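Local structure of D-mandelate dehydrogenase (Rhodotorula graminis, 2W2L) at residues Y123-V128 with R251-A256; G172-E177 with S225-Y230; D38-A43 with A71-H76. The protein binds NAD and probably acts as a D-2-hydroxyacid dehydrogenase, interconverting D-mandelate and the corresponding 2-keto acid. All coordinates share one frame; numbering follows the deposited sequence.

Interactions 1 and 2 belong to the NAD-binding domain and touch each other, their centres 12 Å apart. Strands 250-254 and 223-226 are neighbours in its parallel sheet, and a probable backbone hydrogen bond joins Val226 N to Val253 O at 3.0 Å. Both contacts reach the cofactor: interaction 1 at the nicotinamide carboxamide, interaction 2 at the diphosphate, the riboses and the adenine. Along the chain, interaction 2 is nested within the loop that interaction 1 closes. Interaction 3 joins two helices beside the other parallel sheet; its centre is about 40 Å from that of interaction 1 and about 34 Å from that of interaction 2, away from the NAD site.

Interaction 1 of 3, residues Y123-V128 with R251-A256; sequences YLILSV and RIVNTA. With NAD (nicotinamide-adenine-dinucleotide), chain K.
In the Rossmann-type NAD-binding domain, Leu124 and Val128 of helix 114-130 pack on Val253 of an inner strand, 250-254, of the parallel sheet. The short segments run nearly antiparallel (154°), axes 8.4 Å apart. Val253 CG1, anti to its carbonyl carbon (chi1 -60°), is lodged between Leu124 CB at 3.5 Å and Val128 CG2 at 3.9 Å, while its CG2 turns to Ile125 CG1. Nearer the cofactor, Leu124 CD1 meets Thr255 CG2 at 3.6 Å, the two side chains passing in opposite directions. At the other end, the extended Arg251 chain carries CD to 3.5 Å from Val128 O, which lies at the guanidinium edge but is hydrogen-bonded by Ser277 OG; Arg251 NH1 bonds Asp222 O. Shortening Arg251 to an alanine would probably deprive Asp222 O of this donor and open a gap beside Val128 O, where CG and CD now lie. At the strand end, Asn254 OD1 accepts from Ala256 N at 2.8 Å, an Asx turn with the donor 42° out of the carbonyl plane. Thr255 O receives NAD N7N at 2.8 Å. The interface is thus largely apolar and buried, and at its cofactor end a main-chain carbonyl probably helps fix the carboxamide's rotation.

Interaction 2 of 3, residues G172-E177 with S225-Y230; sequences GAIQKE and SVSVPY. With NAD (nicotinamide-adenine-dinucleotide), chain K.
Gln175 and Ser227 make the direct packing here: Gln175 CB lies 3.8 Å from Ser227 CB, and Ile174 CB is a little farther from Ser227 OG. The Gln175 chain, with CG anti to the backbone N (chi1 -170°) and a bend at chi2, brings the end of its side chain against Ser225.

Two waters add the polar link. Water 1 accepts from Gly172 N at 3.0 Å and donates to Ser227 O and to O4B of NAD, so three groups grip it between the helix start, the loop just after the strand and the ribose. Water 2 accepts from Gln175 N at 2.8 Å, is hydrogen-bonded to Ser227 OG and gives a weak bond to NAD O5D.

This is the glycine-rich turn of the Rossmann fold, where strand 165-169 passes into helix 173-186. Gly172 is the N-cap, and Gln175 occupies the position where the GxGxxG pattern usually has its third glycine. A CB on Gly172 would probably collide with NAD O5B.

Main-chain donors at the helix N-terminus face the diphosphate. Ala173 N points almost straight at NAD O2A (171°) in a weak hydrogen bond of 3.3 Å, and Ile174 N makes a longer, weak one to NAD O1N. The helix end would be expected to help stabilise this negative charge.

Van der Waals contacts line one face of the adenine. Val228 CG1 approaches NAD C2A at 3.3 Å, and Pro229 CG comes to 3.2 Å from NAD N7A, both from the same side of the ring.

Interaction 3 of 3, residues D38-A43 with A71-H76; sequences DGFKQA and ADIISH. Unlike the reference sequence in segment 71-76: Ile73 (reference Leu).
Lys41 reaches across from helix 37-45 to Asp72 and on its way passes His76. Its side chain meets that of Asp72 at about a right angle, and NZ forms a salt bridge with OD2 alone of the two carboxylate oxygens, OD1 being 3.6 Å from NZ. The modelled separation of NZ and OD2, 2.3 Å, is too short to be taken literally. Bends at chi2 and chi4 carry the ammonium group there, while Asp72 CG stands anti to its backbone N (chi1 167°), bringing the carboxylate over to the lysine. Asp38 OD1 lies 6.0 Å from Asp72 OD2, and the lysine charge probably eases the repulsion between the two acids.

Midway along the lysine, CD lies 3.9 Å from His76 CD2, the two side chains crossing at a slant. Over one face of the imidazole, offset toward the rim, sits Ser75 OG. On the apolar side, Ile73 CD1 approaches the edge of the Phe40 ring, near its plane, at 4.0 Å from CD1 of the phenylalanine.

Phe40 packs further on Leu34 and Tyr49, whereas Ile73 touches His37, and His76 touches Leu44 and Arg45, all three of helix 37-45. The contact thus pins the short helix 71-74, which lies in the connection between strands 54-57 and 83-86, against the helix leading from strand 28-31 to strand 54-57 of the five-stranded parallel sheet.

Interaction 1 of 3, residues Y123-V128 with R251-A256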
loop_
_atom_site.group_PDB
_atom_site.type_symbol
_atom_site.label_atom_id
_atom_site.label_comp_id
_atom_site.label_asym_id
_atom_site.label_seq_id
_atom_site.Cartn_x
_atom_site.Cartn_y
_atom_site.Cartn_z
ATOM N N TYR D 123 2.364 -2.328 -2.222
ATOM C CA TYR D 123 2.592 -1.110 -1.509
ATOM C C TYR D 123 3.228 -0.039 -2.386
ATOM O O TYR D 123 2.893 1.151 -2.294
ATOM C CB TYR D 123 3.532 -1.425 -0.375
ATOM C CG TYR D 123 4.125 -0.262 0.326
ATOM C CD1 TYR D 123 3.449 0.345 1.364
ATOM C CD2 TYR D 123 5.400 0.184 0.004
ATOM C CE1 TYR D 123 4.001 1.424 2.060
ATOM C CE2 TYR D 123 5.969 1.259 0.685
ATOM C CZ TYR D 123 5.255 1.860 1.711
ATOM O OH TYR D 123 5.797 2.879 2.403
ATOM N N LEU D 124 4.160 -0.489 -3.221
ATOM C CA LEU D 124 4.898 0.356 -4.168
ATOM C C LEU D 124 4.014 0.933 -5.224
ATOM O O LEU D 124 4.163 2.117 -5.605
ATOM C CB LEU D 124 6.003 -0.459 -4.817
ATOM C CG LEU D 124 7.087 -0.836 -3.805
ATOM C CD1 LEU D 124 8.095 -1.787 -4.415
ATOM C CD2 LEU D 124 7.808 0.417 -3.240
ATOM N N ILE D 125 3.073 0.121 -5.690
ATOM C CA ILE D 125 2.196 0.530 -6.777
ATOM C C ILE D 125 1.267 1.589 -6.251
ATOM O O ILE D 125 1.038 2.641 -6.912
ATOM C CB ILE D 125 1.398 -0.662 -7.326
ATOM C CG1 ILE D 125 2.362 -1.645 -7.998
ATOM C CG2 ILE D 125 0.305 -0.225 -8.291
ATOM C CD1 ILE D 125 1.697 -2.946 -8.372
ATOM N N LEU D 126 0.757 1.330 -5.048
ATOM C CA LEU D 126 -0.020 2.343 -4.322
ATOM C C LEU D 126 0.811 3.598 -4.182
ATOM O O LEU D 126 0.330 4.686 -4.350
ATOM C CB LEU D 126 -0.537 1.848 -2.950
ATOM C CG LEU D 126 -1.622 0.746 -3.106
ATOM C CD1 LEU D 126 -1.929 -0.020 -1.807
ATOM C CD2 LEU D 126 -2.903 1.310 -3.698
ATOM N N SER D 127 2.081 3.444 -3.940
ATOM C CA SER D 127 2.829 4.581 -3.536
ATOM C C SER D 127 3.091 5.482 -4.736
ATOM O O SER D 127 2.942 6.691 -4.626
ATOM C CB SER D 127 4.124 4.162 -2.852
ATOM O OG SER D 127 4.914 5.296 -2.707
ATOM N N VAL D 128 3.422 4.880 -5.874
ATOM C CA VAL D 128 3.729 5.613 -7.094
ATOM C C VAL D 128 2.480 6.143 -7.797
ATOM O O VAL D 128 2.565 7.088 -8.544
ATOM C CB VAL D 128 4.565 4.740 -8.088
ATOM C CG1 VAL D 128 5.881 4.290 -7.456
ATOM C CG2 VAL D 128 3.776 3.516 -8.574
ATOM N N ARG D 251 4.761 5.036 -14.686
ATOM C CA ARG D 251 5.284 4.610 -13.393
ATOM C C ARG D 251 5.943 3.256 -13.505
ATOM O O ARG D 251 5.592 2.435 -14.394
ATOM C CB ARG D 251 4.133 4.497 -12.389
ATOM C CG ARG D 251 3.341 5.804 -12.190
ATOM C CD ARG D 251 1.949 5.550 -11.674
ATOM N NE ARG D 251 1.078 6.662 -12.017
ATOM C CZ ARG D 251 0.460 6.801 -13.187
ATOM N NH1 ARG D 251 0.600 5.892 -14.160
ATOM N NH2 ARG D 251 -0.312 7.854 -13.376
ATOM N N ILE D 252 6.882 2.998 -12.604
ATOM C CA ILE D 252 7.537 1.687 -12.556
ATOM C C ILE D 252 7.896 1.298 -11.117
ATOM O O ILE D 252 8.277 2.167 -10.287
ATOM C CB ILE D 252 8.786 1.596 -13.502
ATOM C CG1 ILE D 252 9.177 0.118 -13.767
ATOM C CG2 ILE D 252 9.951 2.412 -12.963
ATOM C CD1 ILE D 252 10.395 -0.055 -14.658
ATOM N N VAL D 253 7.736 0.005 -10.822
ATOM C CA VAL D 253 8.178 -0.556 -9.547
ATOM C C VAL D 253 9.072 -1.764 -9.774
ATOM O O VAL D 253 8.877 -2.534 -10.740
ATOM C CB VAL D 253 6.977 -0.923 -8.593
ATOM C CG1 VAL D 253 6.115 0.354 -8.258
ATOM C CG2 VAL D 253 6.132 -2.165 -9.140
ATOM N N ASN D 254 10.046 -1.919 -8.885
ATOM C CA ASN D 254 10.962 -3.058 -8.896
ATOM C C ASN D 254 11.077 -3.784 -7.559
ATOM O O ASN D 254 11.458 -3.206 -6.554
ATOM C CB ASN D 254 12.365 -2.653 -9.331
ATOM C CG ASN D 254 13.223 -3.878 -9.720
ATOM O OD1 ASN D 254 12.724 -5.022 -9.732
ATOM N ND2 ASN D 254 14.497 -3.649 -10.040
ATOM N N THR D 255 10.768 -5.074 -7.554
ATOM C CA THR D 255 10.974 -5.894 -6.358
ATOM C C THR D 255 11.807 -7.104 -6.698
ATOM O O THR D 255 11.998 -7.977 -5.860
ATOM C CB THR D 255 9.639 -6.363 -5.708
ATOM O OG1 THR D 255 8.903 -7.142 -6.642
ATOM C CG2 THR D 255 8.775 -5.172 -5.255
ATOM N N ALA D 256 12.321 -7.141 -7.922
ATOM C CA ALA D 256 13.085 -8.300 -8.424
ATOM C C ALA D 256 14.568 -8.234 -7.938
ATOM O O ALA D 256 14.876 -8.675 -6.809
ATOM C CB ALA D 256 12.938 -8.439 -9.985
HETATM P PA NAD K . 9.266 -17.660 -10.277
HETATM O O1A NAD K . 10.401 -18.467 -9.765
HETATM O O2A NAD K . 8.177 -18.617 -10.716
HETATM O O5B NAD K . 9.809 -16.582 -11.352
HETATM C C5B NAD K . 10.283 -16.889 -12.649
HETATM C C4B NAD K . 9.239 -16.412 -13.670
HETATM O O4B NAD K . 9.729 -15.396 -14.532
HETATM C C3B NAD K . 8.751 -17.559 -14.549
HETATM O O3B NAD K . 7.358 -17.494 -14.744
HETATM C C2B NAD K . 9.426 -17.321 -15.872
HETATM O O2B NAD K . 8.556 -17.719 -16.906
HETATM C C1B NAD K . 9.771 -15.836 -15.876
HETATM N N9A NAD K . 11.154 -15.645 -16.357
HETATM C C8A NAD K . 12.181 -16.556 -16.172
HETATM N N7A NAD K . 13.307 -16.064 -16.736
HETATM C C5A NAD K . 13.023 -14.847 -17.269
HETATM C C6A NAD K . 13.826 -13.950 -17.957
HETATM N N6A NAD K . 15.017 -14.366 -18.402
HETATM N N1A NAD K . 13.266 -12.775 -18.422
HETATM C C2A NAD K . 11.924 -12.498 -18.198
HETATM N N3A NAD K . 11.129 -13.405 -17.511
HETATM C C4A NAD K . 11.672 -14.566 -17.051
HETATM O O3 NAD K . 8.768 -16.565 -9.196
HETATM P PN NAD K . 9.728 -15.567 -8.327
HETATM O O1N NAD K . 8.848 -15.275 -7.188
HETATM O O2N NAD K . 11.059 -16.178 -8.036
HETATM O O5D NAD K . 9.993 -14.182 -9.128
HETATM C C5D NAD K . 11.300 -13.836 -9.549
HETATM C C4D NAD K . 11.880 -12.576 -8.903
HETATM O O4D NAD K . 11.397 -12.278 -7.590
HETATM C C3D NAD K . 13.384 -12.769 -8.761
HETATM O O3D NAD K . 14.151 -11.720 -9.317
HETATM C C2D NAD K . 13.622 -12.714 -7.276
HETATM O O2D NAD K . 14.949 -12.316 -6.970
HETATM C C1D NAD K . 12.501 -11.777 -6.826
HETATM N N1N NAD K . 12.399 -11.733 -5.335
HETATM C C2N NAD K . 12.382 -10.523 -4.677
HETATM C C3N NAD K . 12.295 -10.462 -3.268
HETATM C C7N NAD K . 12.355 -9.148 -2.517
HETATM O O7N NAD K . 12.887 -9.177 -1.202
HETATM N N7N NAD K . 11.929 -8.004 -3.085
HETATM C C4N NAD K . 12.263 -11.647 -2.531
HETATM C C5N NAD K . 12.301 -12.871 -3.195
HETATM C C6N NAD K . 12.374 -12.901 -4.593
#

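Interaction 2 of 3, residues G172-E177 with S225-Y230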
loop_
_atom_site.group_PDB
_atom_site.type_symbol
_atom_site.label_atom_id
_atom_site.label_comp_id
_atom_site.label_asym_id
_atom_site.label_seq_id
_atom_site.Cartn_x
_atom_site.Cartn_y
_atom_site.Cartn_z
ATOM N N GLY D 172 5.757 -14.983 -13.183
ATOM C CA GLY D 172 6.041 -16.046 -12.208
ATOM C C GLY D 172 5.164 -15.957 -10.976
ATOM O O GLY D 172 4.247 -15.115 -10.895
ATOM N N ALA D 173 5.478 -16.795 -9.994
ATOM C CA ALA D 173 4.712 -16.899 -8.767
ATOM C C ALA D 173 4.442 -15.604 -7.977
ATOM O O ALA D 173 3.300 -15.405 -7.579
ATOM C CB ALA D 173 5.289 -17.981 -7.855
ATOM N N ILE D 174 5.456 -14.757 -7.731
ATOM C CA ILE D 174 5.260 -13.515 -6.957
ATOM C C ILE D 174 4.489 -12.520 -7.811
ATOM O O ILE D 174 3.645 -11.777 -7.306
ATOM C CB ILE D 174 6.594 -12.843 -6.556
ATOM C CG1 ILE D 174 7.414 -13.739 -5.638
ATOM C CG2 ILE D 174 6.401 -11.507 -5.895
ATOM C CD1 ILE D 174 8.821 -13.146 -5.395
ATOM N N GLN D 175 4.746 -12.500 -9.121
ATOM C CA GLN D 175 3.970 -11.587 -9.972
ATOM C C GLN D 175 2.495 -12.056 -10.120
ATOM O O GLN D 175 1.587 -11.264 -10.364
ATOM C CB GLN D 175 4.638 -11.334 -11.323
ATOM C CG GLN D 175 3.974 -10.198 -12.131
ATOM C CD GLN D 175 4.696 -8.900 -11.976
ATOM O OE1 GLN D 175 5.711 -8.642 -12.657
ATOM N NE2 GLN D 175 4.197 -8.056 -11.079
ATOM N N LYS D 176 2.248 -13.337 -9.923
ATOM C CA LYS D 176 0.852 -13.817 -9.975
ATOM C C LYS D 176 0.058 -13.309 -8.772
ATOM O O LYS D 176 -1.121 -13.041 -8.885
ATOM C CB LYS D 176 0.786 -15.313 -10.081
ATOM C CG LYS D 176 1.399 -15.846 -11.357
ATOM C CD LYS D 176 0.645 -17.118 -11.801
ATOM C CE LYS D 176 1.230 -17.754 -13.049
ATOM N NZ LYS D 176 1.916 -19.017 -12.669
ATOM N N GLU D 177 0.719 -13.171 -7.629
ATOM C CA GLU D 177 0.072 -12.667 -6.446
ATOM C C GLU D 177 -0.069 -11.170 -6.549
ATOM O O GLU D 177 -1.144 -10.653 -6.264
ATOM C CB GLU D 177 0.847 -13.048 -5.181
ATOM C CG GLU D 177 0.463 -14.428 -4.631
ATOM C CD GLU D 177 -1.047 -14.534 -4.331
ATOM O OE1 GLU D 177 -1.511 -14.119 -3.232
ATOM O OE2 GLU D 177 -1.766 -14.966 -5.240
ATOM N N SER D 225 5.441 -3.420 -13.440
ATOM C CA SER D 225 5.987 -4.233 -12.331
ATOM C C SER D 225 7.053 -5.249 -12.809
ATOM O O SER D 225 6.744 -6.247 -13.498
ATOM C CB SER D 225 4.861 -4.960 -11.589
ATOM O OG SER D 225 5.358 -5.838 -10.583
ATOM N N VAL D 226 8.298 -5.001 -12.435
ATOM C CA VAL D 226 9.374 -5.902 -12.792
ATOM C C VAL D 226 9.476 -7.020 -11.781
ATOM O O VAL D 226 9.736 -6.764 -10.615
ATOM C CB VAL D 226 10.719 -5.134 -12.840
ATOM C CG1 VAL D 226 11.836 -6.052 -13.264
ATOM C CG2 VAL D 226 10.624 -4.018 -13.817
ATOM N N SER D 227 9.278 -8.259 -12.200
ATOM C CA SER D 227 9.439 -9.396 -11.284
ATOM C C SER D 227 10.060 -10.534 -12.051
ATOM O O SER D 227 9.364 -11.436 -12.435
ATOM C CB SER D 227 8.096 -9.838 -10.683
ATOM O OG SER D 227 8.235 -10.932 -9.749
ATOM N N VAL D 228 11.370 -10.484 -12.301
ATOM C CA VAL D 228 12.056 -11.536 -13.076
ATOM C C VAL D 228 13.239 -12.127 -12.291
ATOM O O VAL D 228 13.832 -11.422 -11.456
ATOM C CB VAL D 228 12.628 -11.023 -14.435
ATOM C CG1 VAL D 228 11.543 -10.803 -15.445
ATOM C CG2 VAL D 228 13.566 -9.780 -14.245
ATOM N N PRO D 229 13.611 -13.404 -12.580
ATOM C CA PRO D 229 14.846 -13.897 -11.980
ATOM C C PRO D 229 15.994 -13.034 -12.503
ATOM O O PRO D 229 15.917 -12.469 -13.615
ATOM C CB PRO D 229 14.972 -15.332 -12.539
ATOM C CG PRO D 229 14.151 -15.356 -13.749
ATOM C CD PRO D 229 12.994 -14.429 -13.453
ATOM N N TYR D 230 17.046 -12.919 -11.713
ATOM C CA TYR D 230 18.166 -12.114 -12.117
ATOM C C TYR D 230 19.256 -13.020 -12.677
ATOM O O TYR D 230 19.555 -14.053 -12.086
ATOM C CB TYR D 230 18.662 -11.323 -10.923
ATOM C CG TYR D 230 19.856 -10.495 -11.237
ATOM C CD1 TYR D 230 19.926 -9.775 -12.424
ATOM C CD2 TYR D 230 20.922 -10.412 -10.346
ATOM C CE1 TYR D 230 21.039 -9.009 -12.721
ATOM C CE2 TYR D 230 22.032 -9.622 -10.633
ATOM C CZ TYR D 230 22.080 -8.937 -11.820
ATOM O OH TYR D 230 23.170 -8.175 -12.128
HETATM P PA NAD K . 9.266 -17.660 -10.277
HETATM O O1A NAD K . 10.401 -18.467 -9.765
HETATM O O2A NAD K . 8.177 -18.617 -10.716
HETATM O O5B NAD K . 9.809 -16.582 -11.352
HETATM C C5B NAD K . 10.283 -16.889 -12.649
HETATM C C4B NAD K . 9.239 -16.412 -13.670
HETATM O O4B NAD K . 9.729 -15.396 -14.532
HETATM C C3B NAD K . 8.751 -17.559 -14.549
HETATM O O3B NAD K . 7.358 -17.494 -14.744
HETATM C C2B NAD K . 9.426 -17.321 -15.872
HETATM O O2B NAD K . 8.556 -17.719 -16.906
HETATM C C1B NAD K . 9.771 -15.836 -15.876
HETATM N N9A NAD K . 11.154 -15.645 -16.357
HETATM C C8A NAD K . 12.181 -16.556 -16.172
HETATM N N7A NAD K . 13.307 -16.064 -16.736
HETATM C C5A NAD K . 13.023 -14.847 -17.269
HETATM C C6A NAD K . 13.826 -13.950 -17.957
HETATM N N6A NAD K . 15.017 -14.366 -18.402
HETATM N N1A NAD K . 13.266 -12.775 -18.422
HETATM C C2A NAD K . 11.924 -12.498 -18.198
HETATM N N3A NAD K . 11.129 -13.405 -17.511
HETATM C C4A NAD K . 11.672 -14.566 -17.051
HETATM O O3 NAD K . 8.768 -16.565 -9.196
HETATM P PN NAD K . 9.728 -15.567 -8.327
HETATM O O1N NAD K . 8.848 -15.275 -7.188
HETATM O O2N NAD K . 11.059 -16.178 -8.036
HETATM O O5D NAD K . 9.993 -14.182 -9.128
HETATM C C5D NAD K . 11.300 -13.836 -9.549
HETATM C C4D NAD K . 11.880 -12.576 -8.903
HETATM O O4D NAD K . 11.397 -12.278 -7.590
HETATM C C3D NAD K . 13.384 -12.769 -8.761
HETATM O O3D NAD K . 14.151 -11.720 -9.317
HETATM C C2D NAD K . 13.622 -12.714 -7.276
HETATM O O2D NAD K . 14.949 -12.316 -6.970
HETATM C C1D NAD K . 12.501 -11.777 -6.826
HETATM N N1N NAD K . 12.399 -11.733 -5.335
HETATM C C2N NAD K . 12.382 -10.523 -4.677
HETATM C C3N NAD K . 12.295 -10.462 -3.268
HETATM C C7N NAD K . 12.355 -9.148 -2.517
HETATM O O7N NAD K . 12.887 -9.177 -1.202
HETATM N N7N NAD K . 11.929 -8.004 -3.085
HETATM C C4N NAD K . 12.263 -11.647 -2.531
HETATM C C5N NAD K . 12.301 -12.871 -3.195
HETATM C C6N NAD K . 12.374 -12.901 -4.593
HETATM O O HOH W 1 8.380 -13.610 -13.142
HETATM O O HOH W 2 6.990 -13.536 -10.491
#

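Interaction 3 of 3, residues D38-A43 with A71-H76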
loop_
_atom_site.group_PDB
_atom_site.type_symbol
_atom_site.label_atom_id
_atom_site.label_comp_id
_atom_site.label_asym_id
_atom_site.label_seq_id
_atom_site.Cartn_x
_atom_site.Cartn_y
_atom_site.Cartn_z
ATOM N N ASP D 38 38.174 -16.003 3.583
ATOM C CA ASP D 38 39.460 -16.695 3.606
ATOM C C ASP D 38 39.620 -17.600 4.842
ATOM O O ASP D 38 40.061 -18.742 4.739
ATOM C CB ASP D 38 40.660 -15.724 3.414
ATOM C CG ASP D 38 40.810 -15.227 1.937
ATOM O OD1 ASP D 38 40.445 -15.945 0.966
ATOM O OD2 ASP D 38 41.304 -14.097 1.730
ATOM N N GLY D 39 39.236 -17.116 6.007
ATOM C CA GLY D 39 39.310 -17.961 7.200
ATOM C C GLY D 39 38.504 -19.247 7.072
ATOM O O GLY D 39 38.919 -20.290 7.567
ATOM N N PHE D 40 37.355 -19.172 6.408
ATOM C CA PHE D 40 36.508 -20.346 6.229
ATOM C C PHE D 40 37.101 -21.301 5.199
ATOM O O PHE D 40 36.987 -22.518 5.335
ATOM C CB PHE D 40 35.068 -19.939 5.895
ATOM C CG PHE D 40 34.132 -21.098 5.612
ATOM C CD1 PHE D 40 33.594 -21.275 4.342
ATOM C CD2 PHE D 40 33.740 -21.978 6.640
ATOM C CE1 PHE D 40 32.739 -22.323 4.104
ATOM C CE2 PHE D 40 32.872 -23.014 6.414
ATOM C CZ PHE D 40 32.372 -23.198 5.152
ATOM N N LYS D 41 37.769 -20.780 4.190
ATOM C CA LYS D 41 38.403 -21.700 3.273
ATOM C C LYS D 41 39.660 -22.352 3.903
ATOM O O LYS D 41 40.003 -23.507 3.651
ATOM C CB LYS D 41 38.575 -21.094 1.867
ATOM C CG LYS D 41 39.896 -20.502 1.509
ATOM C CD LYS D 41 40.351 -21.166 0.219
ATOM C CE LYS D 41 41.234 -20.281 -0.660
ATOM N NZ LYS D 41 40.373 -19.426 -1.482
ATOM N N GLN D 42 40.299 -21.635 4.798
ATOM C CA GLN D 42 41.363 -22.225 5.544
ATOM C C GLN D 42 40.854 -23.411 6.383
ATOM O O GLN D 42 41.371 -24.526 6.257
ATOM C CB GLN D 42 42.011 -21.176 6.427
ATOM C CG GLN D 42 43.400 -21.575 6.809
ATOM C CD GLN D 42 44.150 -22.090 5.606
ATOM O OE1 GLN D 42 43.915 -21.654 4.440
ATOM N NE2 GLN D 42 45.032 -23.055 5.854
ATOM N N ALA D 43 39.854 -23.139 7.235
ATOM C CA ALA D 43 39.062 -24.125 7.983
ATOM C C ALA D 43 38.696 -25.380 7.184
ATOM O O ALA D 43 38.905 -26.486 7.654
ATOM C CB ALA D 43 37.793 -23.461 8.508
ATOM N N ALA D 71 33.859 -21.423 -7.193
ATOM C CA ALA D 71 34.580 -22.703 -7.419
ATOM C C ALA D 71 35.718 -22.975 -6.439
ATOM O O ALA D 71 35.863 -24.111 -5.951
ATOM C CB ALA D 71 35.110 -22.807 -8.857
ATOM N N ASP D 72 36.511 -21.939 -6.161
ATOM C CA ASP D 72 37.701 -22.082 -5.384
ATOM C C ASP D 72 37.443 -22.592 -3.953
ATOM O O ASP D 72 38.099 -23.572 -3.528
ATOM C CB ASP D 72 38.487 -20.790 -5.417
ATOM C CG ASP D 72 39.596 -20.751 -4.383
ATOM O OD1 ASP D 72 40.401 -21.723 -4.238
ATOM O OD2 ASP D 72 39.655 -19.711 -3.697
ATOM N N ILE D 73 36.504 -21.956 -3.230
ATOM C CA ILE D 73 36.030 -22.456 -1.920
ATOM C C ILE D 73 35.314 -23.790 -2.026
ATOM O O ILE D 73 35.475 -24.654 -1.186
ATOM C CB ILE D 73 35.242 -21.390 -1.133
ATOM C CG1 ILE D 73 34.082 -21.960 -0.330
ATOM C CG2 ILE D 73 34.726 -20.335 -2.061
ATOM C CD1 ILE D 73 33.227 -20.888 0.333
ATOM N N ILE D 74 34.562 -24.004 -3.092
ATOM C CA ILE D 74 33.857 -25.270 -3.211
ATOM C C ILE D 74 34.844 -26.416 -3.414
ATOM O O ILE D 74 34.522 -27.596 -3.181
ATOM C CB ILE D 74 32.815 -25.193 -4.336
ATOM C CG1 ILE D 74 31.587 -24.420 -3.833
ATOM C CG2 ILE D 74 32.442 -26.572 -4.860
ATOM C CD1 ILE D 74 30.896 -23.620 -4.933
ATOM N N SER D 75 36.058 -26.077 -3.835
ATOM C CA SER D 75 37.037 -27.114 -4.150
ATOM C C SER D 75 37.565 -27.749 -2.851
ATOM O O SER D 75 38.371 -28.665 -2.875
ATOM C CB SER D 75 38.170 -26.555 -5.008
ATOM O OG SER D 75 39.013 -25.710 -4.224
ATOM N N HIS D 76 37.089 -27.272 -1.717
ATOM C CA HIS D 76 37.680 -27.675 -0.452
ATOM C C HIS D 76 36.680 -28.362 0.477
ATOM O O HIS D 76 37.052 -28.857 1.519
ATOM C CB HIS D 76 38.334 -26.477 0.232
ATOM C CG HIS D 76 39.495 -25.923 -0.522
ATOM N ND1 HIS D 76 40.695 -26.597 -0.639
ATOM C CD2 HIS D 76 39.639 -24.768 -1.217
ATOM C CE1 HIS D 76 41.527 -25.871 -1.369
ATOM N NE2 HIS D 76 40.909 -24.760 -1.733
#